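Local coordinates for F-BAR domain only protein 1 (Danio rerio, PDB 5JP2) that may act early in clathrin-mediated endocytosis, its mu homology domain binding an Eps15 peptide, and may regulate Bmp signalling through receptor uptake, at residues Leu88-Ser93 against Asp98-Trp103. Sequence-based numbering, arbitrary orientation.
Sequences LYSDPS and DTKDFW
Tyr89 and Trp103 face each other as an antiparallel hydrogen-bonded pair, and this is where the two strands are stitched together. Tyr89 N gives a nearly straight 2.7 Å bond to Trp103 O, and Trp103 N returns a longer one to Tyr89 O. Packing is close around this pair. The indole of Trp103 turns its benzo edge to the opposite backbone: with CG beside the backbone N (chi1 -57°), CZ3 comes within 3.6 Å of Ser90 CA, and Tyr89 O lies at the same edge, near CE3. On the other face of the sheet, the buried Phe102 ring meets the Ser90 methylene obliquely, its CD1 3.9 Å from Ser90 CB, and Leu88 CD1 reaches the same ring corner more loosely. Phe70 and Leu72 of the neighbouring strand 69-73 also touch Phe102; an alanine in place of Phe102 would probably open a gap between Leu88, Ser90 and that strand. Past Ser90 the chains splay apart; the indole edge still reaches Asp91 N, and on the Ser90 side Lys100, bent at its last torsion, brings NZ to Asp91 O in a weak 3.3 Å bond. Tyr89 is exposed, its ring leading away from Trp103. Together the segments form a splayed beta hairpin, with 88-90 as one edge strand of a four-stranded antiparallel sheet in the mu homology domain.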
ATOM      1  N   LEU B  88     -18.654  13.750   3.843  1.00 29.74           N
ATOM      2  CA  LEU B  88     -18.714  13.790   2.387  1.00 31.94           C
ATOM      3  C   LEU B  88     -20.108  13.574   1.832  1.00 40.00           C
ATOM      4  O   LEU B  88     -20.959  12.926   2.441  1.00 54.98           O
ATOM      5  CB  LEU B  88     -17.791  12.758   1.752  1.00 38.51           C
ATOM      6  CG  LEU B  88     -16.295  12.864   2.014  1.00 36.14           C
ATOM      7  CD1 LEU B  88     -15.654  11.606   1.507  1.00 29.60           C
ATOM      8  CD2 LEU B  88     -15.712  14.094   1.324  1.00 27.21           C
ATOM      9  N   TYR B  89     -20.311  14.149   0.646  1.00 46.14           N
ATOM     10  CA  TYR B  89     -21.487  13.963  -0.189  1.00 49.65           C
ATOM     11  C   TYR B  89     -21.099  13.242  -1.467  1.00 47.12           C
ATOM     12  O   TYR B  89     -19.934  13.219  -1.850  1.00 53.79           O
ATOM     13  CB  TYR B  89     -22.125  15.293  -0.576  1.00 64.31           C
ATOM     14  CG  TYR B  89     -22.667  16.101   0.568  1.00 54.28           C
ATOM     15  CD1 TYR B  89     -23.643  15.581   1.400  1.00 83.05           C
ATOM     16  CD2 TYR B  89     -22.229  17.395   0.801  1.00 62.87           C
ATOM     17  CE1 TYR B  89     -24.162  16.317   2.440  1.00 57.18           C
ATOM     18  CE2 TYR B  89     -22.744  18.142   1.847  1.00 61.08           C
ATOM     19  CZ  TYR B  89     -23.710  17.591   2.659  1.00 59.29           C
ATOM     20  OH  TYR B  89     -24.228  18.312   3.698  1.00 63.65           O
ATOM     21  N   SER B  90     -22.094  12.705  -2.163  1.00 63.42           N
ATOM     22  CA  SER B  90     -21.846  12.021  -3.422  1.00 59.34           C
ATOM     23  C   SER B  90     -23.140  11.928  -4.211  1.00 73.85           C
ATOM     24  O   SER B  90     -24.227  12.175  -3.687  1.00 79.70           O
ATOM     25  CB  SER B  90     -21.288  10.620  -3.205  1.00 60.83           C
ATOM     26  OG  SER B  90     -22.266   9.809  -2.593  1.00 86.04           O
ATOM     27  N   ASP B  91     -23.015  11.521  -5.472  1.00 81.29           N
ATOM     28  CA  ASP B  91     -24.174  11.347  -6.327  1.00 95.20           C
ATOM     29  C   ASP B  91     -24.443   9.866  -6.525  1.00107.28           C
ATOM     30  O   ASP B  91     -23.683   9.201  -7.243  1.00104.48           O
ATOM     31  CB  ASP B  91     -23.951  12.025  -7.673  1.00107.61           C
ATOM     32  CG  ASP B  91     -25.221  12.136  -8.480  1.00111.54           C
ATOM     33  OD1 ASP B  91     -26.284  11.765  -7.949  1.00112.05           O
ATOM     34  OD2 ASP B  91     -25.158  12.568  -9.647  1.00116.79           O
ATOM     35  N   PRO B  92     -25.490   9.307  -5.917  1.00118.52           N
ATOM     36  CA  PRO B  92     -25.804   7.896  -6.170  1.00113.66           C
ATOM     37  C   PRO B  92     -26.254   7.651  -7.590  1.00103.58           C
ATOM     38  O   PRO B  92     -26.179   6.512  -8.060  1.00102.07           O
ATOM     39  CB  PRO B  92     -26.925   7.598  -5.165  1.00105.90           C
ATOM     40  CG  PRO B  92     -26.800   8.669  -4.119  1.00108.29           C
ATOM     41  CD  PRO B  92     -26.325   9.881  -4.852  1.00122.11           C
ATOM     42  N   SER B  93     -26.678   8.691  -8.297  1.00111.07           N
ATOM     43  CA  SER B  93     -27.142   8.581  -9.668  1.00116.21           C
ATOM     44  C   SER B  93     -25.997   8.642 -10.664  1.00126.00           C
ATOM     45  O   SER B  93     -26.242   8.686 -11.873  1.00120.34           O
ATOM     46  CB  SER B  93     -28.163   9.679  -9.977  1.00134.37           C
ATOM     47  OG  SER B  93     -27.645  10.963  -9.683  1.00132.42           O
ATOM     48  N   ASP B  98     -15.533   4.291 -14.283  1.00100.94           N
ATOM     49  CA  ASP B  98     -14.125   4.617 -14.085  1.00 90.40           C
ATOM     50  C   ASP B  98     -13.882   5.865 -13.254  1.00 75.61           C
ATOM     51  O   ASP B  98     -12.722   6.218 -13.035  1.00 74.11           O
ATOM     52  CB  ASP B  98     -13.423   4.775 -15.429  1.00103.04           C
ATOM     53  CG  ASP B  98     -12.743   3.506 -15.876  1.00116.24           C
ATOM     54  OD1 ASP B  98     -12.103   2.856 -15.026  1.00101.07           O
ATOM     55  OD2 ASP B  98     -12.854   3.156 -17.069  1.00119.40           O
ATOM     56  N   THR B  99     -14.932   6.549 -12.804  1.00 77.71           N
ATOM     57  CA  THR B  99     -14.784   7.830 -12.129  1.00 65.56           C
ATOM     58  C   THR B  99     -15.900   8.011 -11.111  1.00 62.38           C
ATOM     59  O   THR B  99     -17.028   7.581 -11.352  1.00 72.03           O
ATOM     60  CB  THR B  99     -14.807   8.947 -13.170  1.00 62.64           C
ATOM     61  OG1 THR B  99     -13.542   8.990 -13.837  1.00 75.67           O
ATOM     62  CG2 THR B  99     -15.108  10.281 -12.552  1.00 74.07           C
ATOM     63  N   LYS B 100     -15.595   8.658  -9.985  1.00 55.16           N
ATOM     64  CA  LYS B 100     -16.640   9.020  -9.036  1.00 58.54           C
ATOM     65  C   LYS B 100     -16.291  10.308  -8.307  1.00 43.60           C
ATOM     66  O   LYS B 100     -15.148  10.507  -7.901  1.00 52.38           O
ATOM     67  CB  LYS B 100     -16.897   7.921  -8.006  1.00 59.56           C
ATOM     68  CG  LYS B 100     -18.304   8.021  -7.446  1.00 69.66           C
ATOM     69  CD  LYS B 100     -18.544   7.182  -6.213  1.00 75.83           C
ATOM     70  CE  LYS B 100     -20.030   7.164  -5.902  1.00 62.65           C
ATOM     71  NZ  LYS B 100     -20.660   8.474  -6.232  1.00 79.68           N
ATOM     72  N   ASP B 101     -17.304  11.133  -8.076  1.00 43.83           N
ATOM     73  CA  ASP B 101     -17.147  12.456  -7.503  1.00 43.62           C
ATOM     74  C   ASP B 101     -17.621  12.504  -6.061  1.00 41.58           C
ATOM     75  O   ASP B 101     -18.566  11.817  -5.673  1.00 46.08           O
ATOM     76  CB  ASP B 101     -17.926  13.509  -8.292  1.00 63.94           C
ATOM     77  CG  ASP B 101     -17.324  13.795  -9.635  1.00 46.41           C
ATOM     78  OD1 ASP B 101     -17.299  12.894 -10.485  1.00 54.40           O
ATOM     79  OD2 ASP B 101     -16.846  14.920  -9.827  1.00 48.71           O
ATOM     80  N   PHE B 102     -16.954  13.344  -5.281  1.00 41.19           N
ATOM     81  CA  PHE B 102     -17.304  13.587  -3.897  1.00 38.80           C
ATOM     82  C   PHE B 102     -17.187  15.071  -3.595  1.00 39.75           C
ATOM     83  O   PHE B 102     -16.304  15.751  -4.112  1.00 45.65           O
ATOM     84  CB  PHE B 102     -16.392  12.799  -2.973  1.00 39.06           C
ATOM     85  CG  PHE B 102     -16.553  11.325  -3.101  1.00 48.58           C
ATOM     86  CD1 PHE B 102     -17.507  10.656  -2.362  1.00 39.51           C
ATOM     87  CD2 PHE B 102     -15.752  10.602  -3.964  1.00 48.41           C
ATOM     88  CE1 PHE B 102     -17.654   9.300  -2.487  1.00 53.31           C
ATOM     89  CE2 PHE B 102     -15.892   9.249  -4.085  1.00 44.34           C
ATOM     90  CZ  PHE B 102     -16.843   8.596  -3.349  1.00 51.92           C
ATOM     91  N   TRP B 103     -18.087  15.571  -2.758  1.00 46.04           N
ATOM     92  CA  TRP B 103     -18.049  16.947  -2.286  1.00 41.55           C
ATOM     93  C   TRP B 103     -17.952  16.952  -0.774  1.00 33.43           C
ATOM     94  O   TRP B 103     -18.565  16.127  -0.106  1.00 41.28           O
ATOM     95  CB  TRP B 103     -19.289  17.735  -2.716  1.00 48.84           C
ATOM     96  CG  TRP B 103     -19.487  17.736  -4.180  1.00 65.56           C
ATOM     97  CD1 TRP B 103     -19.186  18.745  -5.045  1.00 72.10           C
ATOM     98  CD2 TRP B 103     -20.020  16.675  -4.972  1.00 52.87           C
ATOM     99  NE1 TRP B 103     -19.498  18.378  -6.328  1.00 68.94           N
ATOM    100  CE2 TRP B 103     -20.013  17.111  -6.311  1.00 63.26           C
ATOM    101  CE3 TRP B 103     -20.505  15.401  -4.681  1.00 68.33           C
ATOM    102  CZ2 TRP B 103     -20.471  16.316  -7.357  1.00 71.89           C
ATOM    103  CZ3 TRP B 103     -20.959  14.614  -5.722  1.00 74.94           C
ATOM    104  CH2 TRP B 103     -20.938  15.073  -7.042  1.00 56.72           C
TER